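Local coordinates for putative secreted salivary protein (Xenopsylla cheopis, PDB 5K6D) that inhibits the host voltage-gated sodium channel NaV1.5 as a secreted, disulfide-rich salivary toxin of the flea, at residues 23-35 and 65-77. Residues are numbered along the deposited sequence; the frame is centred on the assembly and turned at random.
Sequences NGLATAKGQCKGT and SQKPNKEDCYCKS
Ala26 and Ala28 pair with Cys75 and Cys73 through four backbone hydrogen bonds, the straightest running from Cys75 N to Ala26 O (2.8 Å, 175° at the hydrogen). They join the antiparallel strands 26-28 and 73-76. The face carrying both half-cystines is buried, and alanine methyls are small enough to pack beside the sulfurs there: Ala28 CB lies 4.0 Å from Cys73 CB and 4.2 Å from Cys75 SG. On the other face, Thr27, of the non-hydrogen-bonded pair, lies alongside the Tyr74 ring, its OG1 3.6 Å from Tyr74 CE2. Leu25 has CG anti to its carbonyl carbon (chi1 -54°), which directs its branches to both loop and strand: CD1 meets Gln66 CD at 3.5 Å, the two side chains crossing at about a right angle, and touches Tyr74 CB, while CD2 lies 3.8 Å from Lys76 CA.

Beyond the strands, Asp72 OD1 accepts from Gly30 N at 2.8 Å, met on the anti side. Glycine, lacking a side chain, readily adopts the positive phi (77°) of the type II turn 28-31. Two waters, one at each Asp72 carboxylate oxygen, bridge to Lys29 NZ, so the opposite charges probably attract through water. Cys32 N donates to Glu71 O from above the carbonyl plane.

Within 65-77, further bonds hold the loop against Tyr74. Asn69 OD1 receives Glu71 N in an Asx turn, Asn69 N donates to Tyr74 OH, and Lys67 CA sits over the ring centre.

Strand 73-76 is central in the three-stranded sheet, between 26-28 and 57-60. Disulfides Cys73-Cys45 and Cys75-Cys49 tie it to helix 38-51, while Cys32-Cys60 links the type I turn 30-33 to strand 57-60.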
ATOM      1  N   ASN A  23      -7.069  -2.736  12.321  1.00 20.92           N
ATOM      2  CA  ASN A  23      -6.185  -1.748  12.945  1.00 20.02           C
ATOM      3  C   ASN A  23      -4.747  -1.716  12.425  1.00 21.23           C
ATOM      4  O   ASN A  23      -3.949  -0.887  12.860  1.00 23.99           O
ATOM      5  CB  ASN A  23      -6.150  -1.972  14.454  1.00 24.86           C
ATOM      6  CG  ASN A  23      -7.480  -1.702  15.110  1.00 27.70           C
ATOM      7  OD1 ASN A  23      -8.242  -0.845  14.665  1.00 28.34           O
ATOM      8  ND2 ASN A  23      -7.769  -2.432  16.177  1.00 29.94           N
ATOM      9  N   GLY A  24      -4.416  -2.610  11.504  1.00 19.05           N
ATOM     10  CA  GLY A  24      -3.052  -2.698  11.011  1.00 14.99           C
ATOM     11  C   GLY A  24      -2.821  -1.878   9.756  1.00 11.45           C
ATOM     12  O   GLY A  24      -3.529  -0.902   9.484  1.00 14.91           O
ATOM     13  N   LEU A  25      -1.825  -2.285   8.976  1.00  9.48           N
ATOM     14  CA  LEU A  25      -1.517  -1.649   7.704  1.00  8.93           C
ATOM     15  C   LEU A  25      -2.347  -2.260   6.587  1.00  9.38           C
ATOM     16  O   LEU A  25      -2.766  -3.421   6.687  1.00  9.66           O
ATOM     17  CB  LEU A  25      -0.034  -1.801   7.378  1.00  9.09           C
ATOM     18  CG  LEU A  25       0.933  -1.319   8.458  1.00 11.53           C
ATOM     19  CD1 LEU A  25       2.376  -1.515   7.997  1.00 13.26           C
ATOM     20  CD2 LEU A  25       0.664   0.137   8.822  1.00 13.21           C
ATOM     21  N   ALA A  26      -2.581  -1.485   5.532  1.00  8.57           N
ATOM     22  CA  ALA A  26      -3.192  -1.995   4.309  1.00  8.60           C
ATOM     23  C   ALA A  26      -2.112  -2.519   3.379  1.00  6.51           C
ATOM     24  O   ALA A  26      -1.149  -1.804   3.070  1.00  7.70           O
ATOM     25  CB  ALA A  26      -3.995  -0.917   3.623  1.00 10.09           C
ATOM     26  N   THR A  27      -2.276  -3.748   2.905  1.00  7.46           N
ATOM     27  CA  THR A  27      -1.338  -4.284   1.937  1.00  7.50           C
ATOM     28  C   THR A  27      -1.744  -3.879   0.526  1.00  6.39           C
ATOM     29  O   THR A  27      -2.736  -4.374  -0.023  1.00  7.07           O
ATOM     30  CB  THR A  27      -1.249  -5.799   2.022  1.00  7.88           C
ATOM     31  OG1 THR A  27      -0.831  -6.166   3.343  1.00  9.37           O
ATOM     32  CG2 THR A  27      -0.253  -6.330   0.997  1.00 10.05           C
ATOM     33  N   ALA A  28      -0.983  -2.949  -0.039  1.00  6.11           N
ATOM     34  CA  ALA A  28      -1.148  -2.529  -1.423  1.00  6.77           C
ATOM     35  C   ALA A  28      -0.263  -3.428  -2.268  1.00  6.55           C
ATOM     36  O   ALA A  28       0.927  -3.166  -2.473  1.00  6.98           O
ATOM     37  CB  ALA A  28      -0.790  -1.069  -1.588  1.00  6.99           C
ATOM     38  N   LYS A  29      -0.854  -4.523  -2.708  1.00  7.90           N
ATOM     39  CA  LYS A  29      -0.125  -5.572  -3.382  1.00  9.48           C
ATOM     40  C   LYS A  29       0.591  -5.067  -4.630  1.00  9.38           C
ATOM     41  O   LYS A  29       0.011  -4.338  -5.443  1.00  9.63           O
ATOM     42  CB  LYS A  29      -1.080  -6.697  -3.761  1.00 11.26           C
ATOM     43  CG  LYS A  29      -0.406  -7.906  -4.365  1.00 14.45           C
ATOM     44  CD  LYS A  29      -1.427  -8.993  -4.641  1.00 16.68           C
ATOM     45  CE  LYS A  29      -0.781 -10.250  -5.200  1.00 20.82           C
ATOM     46  NZ  LYS A  29       0.130 -10.894  -4.212  1.00 22.74           N
ATOM     47  N   GLY A  30       1.853  -5.457  -4.774  1.00  9.71           N
ATOM     48  CA  GLY A  30       2.595  -5.246  -6.004  1.00  9.24           C
ATOM     49  C   GLY A  30       3.122  -3.858  -6.306  1.00  9.03           C
ATOM     50  O   GLY A  30       3.827  -3.683  -7.304  1.00 10.03           O
ATOM     51  N   GLN A  31       2.834  -2.867  -5.469  1.00  8.58           N
ATOM     52  CA  GLN A  31       3.200  -1.497  -5.834  1.00  8.42           C
ATOM     53  C   GLN A  31       4.710  -1.280  -5.843  1.00  8.53           C
ATOM     54  O   GLN A  31       5.191  -0.342  -6.475  1.00  9.57           O
ATOM     55  CB  GLN A  31       2.549  -0.475  -4.903  1.00  8.30           C
ATOM     56  CG  GLN A  31       1.028  -0.466  -4.934  1.00  8.24           C
ATOM     57  CD  GLN A  31       0.470   0.017  -6.252  1.00  9.07           C
ATOM     58  OE1 GLN A  31       1.068   0.870  -6.923  1.00 10.42           O
ATOM     59  NE2 GLN A  31      -0.666  -0.528  -6.648  1.00  9.62           N
ATOM     60  N   CYS A  32       5.461  -2.142  -5.159  1.00  9.31           N
ATOM     61  CA  CYS A  32       6.913  -1.998  -5.093  1.00  9.66           C
ATOM     62  C   CYS A  32       7.657  -3.025  -5.949  1.00 10.08           C
ATOM     63  O   CYS A  32       8.851  -3.260  -5.745  1.00 12.27           O
ATOM     64  CB  CYS A  32       7.374  -2.087  -3.637  1.00 10.69           C
ATOM     65  SG  CYS A  32       6.680  -0.781  -2.603  1.00  9.39           S
ATOM     66  N   LYS A  33       6.968  -3.616  -6.919  1.00 10.67           N
ATOM     67  CA  LYS A  33       7.603  -4.588  -7.803  1.00 12.43           C
ATOM     68  C   LYS A  33       8.462  -3.901  -8.857  1.00 12.72           C
ATOM     69  O   LYS A  33       8.355  -2.698  -9.081  1.00 13.24           O
ATOM     70  CB  LYS A  33       6.553  -5.468  -8.483  1.00 15.14           C
ATOM     71  CG  LYS A  33       5.759  -4.766  -9.569  1.00 18.57           C
ATOM     72  CD  LYS A  33       4.607  -5.631 -10.061  1.00 24.51           C
ATOM     73  CE  LYS A  33       3.773  -4.887 -11.093  1.00 26.90           C
ATOM     74  NZ  LYS A  33       2.604  -5.685 -11.550  1.00 29.86           N
ATOM     75  N   GLY A  34       9.325  -4.670  -9.503  1.00 13.26           N
ATOM     76  CA  GLY A  34      10.060  -4.156 -10.640  1.00 14.86           C
ATOM     77  C   GLY A  34      11.466  -3.700 -10.323  1.00 14.02           C
ATOM     78  O   GLY A  34      11.989  -3.953  -9.237  1.00 15.27           O
ATOM     79  N   THR A  35      12.078  -3.010 -11.282  1.00 14.61           N
ATOM     80  CA  THR A  35      13.497  -2.698 -11.214  1.00 14.81           C
ATOM     81  C   THR A  35      13.827  -1.248 -10.863  1.00 15.98           C
ATOM     82  O   THR A  35      14.999  -0.875 -10.848  1.00 16.70           O
ATOM     83  CB  THR A  35      14.181  -3.027 -12.553  1.00 18.64           C
ATOM     84  OG1 THR A  35      13.542  -2.295 -13.603  1.00 22.37           O
ATOM     85  CG2 THR A  35      14.074  -4.518 -12.853  1.00 19.83           C
ATOM     86  N   SER A  65       7.895  -8.907   9.934  1.00 12.43           N
ATOM     87  CA  SER A  65       6.598  -9.558  10.073  0.56 13.88           C
ATOM     88  C   SER A  65       5.469  -8.650   9.589  1.00 12.85           C
ATOM     89  O   SER A  65       4.513  -9.116   8.973  1.00 13.63           O
ATOM     90  CB  SER A  65       6.358  -9.975  11.523  0.56 17.61           C
ATOM     91  OG  SER A  65       6.306  -8.850  12.379  0.56 20.09           O
ATOM     92  N   GLN A  66       5.595  -7.355   9.848  1.00 11.64           N
ATOM     93  CA  GLN A  66       4.574  -6.396   9.475  1.00 11.16           C
ATOM     94  C   GLN A  66       4.604  -6.060   7.985  1.00 10.22           C
ATOM     95  O   GLN A  66       3.576  -5.734   7.398  1.00 12.27           O
ATOM     96  CB  GLN A  66       4.750  -5.123  10.292  1.00 11.23           C
ATOM     97  CG  GLN A  66       3.693  -4.089  10.076  1.00 12.10           C
ATOM     98  CD  GLN A  66       4.028  -2.804  10.772  1.00 12.65           C
ATOM     99  OE1 GLN A  66       5.104  -2.238  10.576  1.00 16.08           O
ATOM    100  NE2 GLN A  66       3.113  -2.329  11.603  1.00 11.07           N
ATOM    101  N   LYS A  67       5.787  -6.108   7.376  1.00  9.38           N
ATOM    102  CA  LYS A  67       5.945  -5.720   5.976  1.00  9.48           C
ATOM    103  C   LYS A  67       6.774  -6.786   5.258  1.00 10.03           C
ATOM    104  O   LYS A  67       7.903  -6.528   4.844  1.00 10.50           O
ATOM    105  CB  LYS A  67       6.606  -4.340   5.869  1.00 10.58           C
ATOM    106  CG  LYS A  67       5.908  -3.246   6.677  1.00 10.61           C
ATOM    107  CD  LYS A  67       6.495  -1.868   6.397  1.00 14.66           C
ATOM    108  CE  LYS A  67       8.011  -1.886   6.464  1.00 22.80           C
ATOM    109  NZ  LYS A  67       8.496  -1.502   7.819  1.00 30.61           N
ATOM    110  N   PRO A  68       6.214  -8.000   5.111  1.00  9.89           N
ATOM    111  CA  PRO A  68       7.044  -9.160   4.747  1.00 11.21           C
ATOM    112  C   PRO A  68       7.483  -9.240   3.286  1.00 11.95           C
ATOM    113  O   PRO A  68       8.532  -9.825   3.020  1.00 14.52           O
ATOM    114  CB  PRO A  68       6.140 -10.352   5.080  1.00 13.40           C
ATOM    115  CG  PRO A  68       4.762  -9.812   4.966  1.00 13.68           C
ATOM    116  CD  PRO A  68       4.845  -8.400   5.479  1.00 11.34           C
ATOM    117  N   ASN A  69       6.706  -8.679   2.363  1.00 11.65           N
ATOM    118  CA  ASN A  69       6.950  -8.877   0.939  1.00 11.94           C
ATOM    119  C   ASN A  69       7.529  -7.625   0.289  1.00 11.94           C
ATOM    120  O   ASN A  69       6.866  -6.596   0.238  1.00 11.42           O
ATOM    121  CB  ASN A  69       5.642  -9.276   0.251  1.00 13.64           C
ATOM    122  CG  ASN A  69       5.841  -9.741  -1.179  1.00 18.64           C
ATOM    123  OD1 ASN A  69       6.790  -9.341  -1.857  1.00 20.31           O
ATOM    124  ND2 ASN A  69       4.938 -10.593  -1.649  1.00 22.14           N
ATOM    125  N   LYS A  70       8.746  -7.723  -0.232  1.00 14.34           N
ATOM    126  CA  LYS A  70       9.429  -6.566  -0.811  1.00 13.90           C
ATOM    127  C   LYS A  70       8.721  -5.992  -2.038  1.00 13.16           C
ATOM    128  O   LYS A  70       8.960  -4.843  -2.406  1.00 15.42           O
ATOM    129  CB  LYS A  70      10.870  -6.928  -1.175  1.00 18.61           C
ATOM    130  CG  LYS A  70      11.003  -7.921  -2.315  1.00 24.06           C
ATOM    131  CD  LYS A  70      12.457  -8.314  -2.524  1.00 27.65           C
ATOM    132  CE  LYS A  70      12.582  -9.563  -3.390  1.00 31.87           C
ATOM    133  NZ  LYS A  70      12.238  -9.298  -4.820  1.00 36.45           N
ATOM    134  N   GLU A  71       7.859  -6.781  -2.672  1.00 13.22           N
ATOM    135  CA  GLU A  71       7.112  -6.292  -3.833  1.00 13.83           C
ATOM    136  C   GLU A  71       5.853  -5.539  -3.430  1.00 11.45           C
ATOM    137  O   GLU A  71       5.236  -4.879  -4.263  1.00 11.66           O
ATOM    138  CB  GLU A  71       6.741  -7.449  -4.761  1.00 17.16           C
ATOM    139  CG  GLU A  71       7.942  -8.181  -5.336  1.00 23.63           C
ATOM    140  CD  GLU A  71       7.571  -9.152  -6.443  1.00 28.72           C
ATOM    141  OE1 GLU A  71       6.418  -9.634  -6.457  1.00 32.72           O
ATOM    142  OE2 GLU A  71       8.435  -9.430  -7.299  1.00 35.88           O
ATOM    143  N   ASP A  72       5.476  -5.649  -2.161  1.00 10.16           N
ATOM    144  CA  ASP A  72       4.260  -5.014  -1.680  1.00  8.87           C
ATOM    145  C   ASP A  72       4.553  -3.706  -0.962  1.00  8.05           C
ATOM    146  O   ASP A  72       5.651  -3.471  -0.460  1.00  8.71           O
ATOM    147  CB  ASP A  72       3.474  -5.952  -0.755  1.00  9.23           C
ATOM    148  CG  ASP A  72       2.892  -7.152  -1.486  1.00 10.07           C
ATOM    149  OD1 ASP A  72       2.838  -7.154  -2.736  1.00 11.11           O
ATOM    150  OD2 ASP A  72       2.477  -8.107  -0.788  1.00 11.97           O
ATOM    151  N   CYS A  73       3.533  -2.864  -0.945  1.00  8.21           N
ATOM    152  CA  CYS A  73       3.548  -1.565  -0.304  1.00  7.34           C
ATOM    153  C   CYS A  73       2.602  -1.648   0.886  1.00  6.52           C
ATOM    154  O   CYS A  73       1.517  -2.196   0.755  1.00  8.16           O
ATOM    155  CB  CYS A  73       3.116  -0.517  -1.324  1.00  7.49           C
ATOM    156  SG  CYS A  73       2.668   1.117  -0.728  1.00  7.27           S
ATOM    157  N   TYR A  74       3.009  -1.119   2.036  1.00  7.05           N
ATOM    158  CA  TYR A  74       2.231  -1.242   3.264  1.00  7.74           C
ATOM    159  C   TYR A  74       1.837   0.144   3.748  1.00  6.94           C
ATOM    160  O   TYR A  74       2.695   0.956   4.122  1.00  7.97           O
ATOM    161  CB  TYR A  74       3.025  -2.017   4.321  1.00  8.72           C
ATOM    162  CG  TYR A  74       3.334  -3.421   3.851  1.00  8.07           C
ATOM    163  CD1 TYR A  74       4.469  -3.692   3.100  1.00  8.30           C
ATOM    164  CD2 TYR A  74       2.469  -4.475   4.137  1.00  9.12           C
ATOM    165  CE1 TYR A  74       4.735  -4.973   2.645  1.00  9.29           C
ATOM    166  CE2 TYR A  74       2.733  -5.757   3.695  1.00 10.02           C
ATOM    167  CZ  TYR A  74       3.870  -5.999   2.958  1.00  9.12           C
ATOM    168  OH  TYR A  74       4.159  -7.271   2.506  1.00 12.20           O
ATOM    169  N   CYS A  75       0.530   0.405   3.719  1.00  6.93           N
ATOM    170  CA  CYS A  75      -0.006   1.730   3.984  1.00  7.38           C
ATOM    171  C   CYS A  75      -0.539   1.883   5.392  1.00  8.06           C
ATOM    172  O   CYS A  75      -1.253   1.016   5.897  1.00  8.45           O
ATOM    173  CB  CYS A  75      -1.132   2.053   3.005  1.00  7.59           C
ATOM    174  SG  CYS A  75      -0.690   1.942   1.269  1.00  7.21           S
ATOM    175  N   LYS A  76      -0.215   3.015   5.996  1.00  8.91           N
ATOM    176  CA  LYS A  76      -0.682   3.378   7.321  1.00 10.19           C
ATOM    177  C   LYS A  76      -1.913   4.278   7.235  1.00 10.48           C
ATOM    178  O   LYS A  76      -2.002   5.131   6.350  1.00 10.30           O
ATOM    179  CB  LYS A  76       0.442   4.090   8.073  1.00 11.71           C
ATOM    180  CG  LYS A  76       0.231   4.225   9.567  1.00 19.57           C
ATOM    181  CD  LYS A  76       1.439   4.869  10.254  1.00 23.63           C
ATOM    182  CE  LYS A  76       2.755   4.530   9.558  1.00 26.57           C
ATOM    183  NZ  LYS A  76       3.914   4.574  10.507  1.00 30.48           N
ATOM    184  N   SER A  77      -2.853   4.106   8.158  1.00 11.35           N
ATOM    185  CA  SER A  77      -4.053   4.930   8.182  1.00 12.01           C
ATOM    186  C   SER A  77      -3.741   6.367   8.578  1.00 13.00           C
ATOM    187  O   SER A  77      -2.649   6.671   9.064  1.00 14.65           O
ATOM    188  CB  SER A  77      -5.074   4.358   9.163  1.00 13.97           C
ATOM    189  OG  SER A  77      -4.673   4.625  10.496  1.00 18.15           O
TER
HETATM  190  O   HOH W   1      -2.634   1.780   9.819  1.00 15.18           O
HETATM  191  O   HOH W   2       0.292  -9.736  -1.404  1.00 16.86           O
HETATM  192  O   HOH W   3       2.582  -9.402  -4.229  1.00 18.61           O
HETATM  193  O   HOH W   4      11.054  -4.875  -4.602  1.00 29.53           O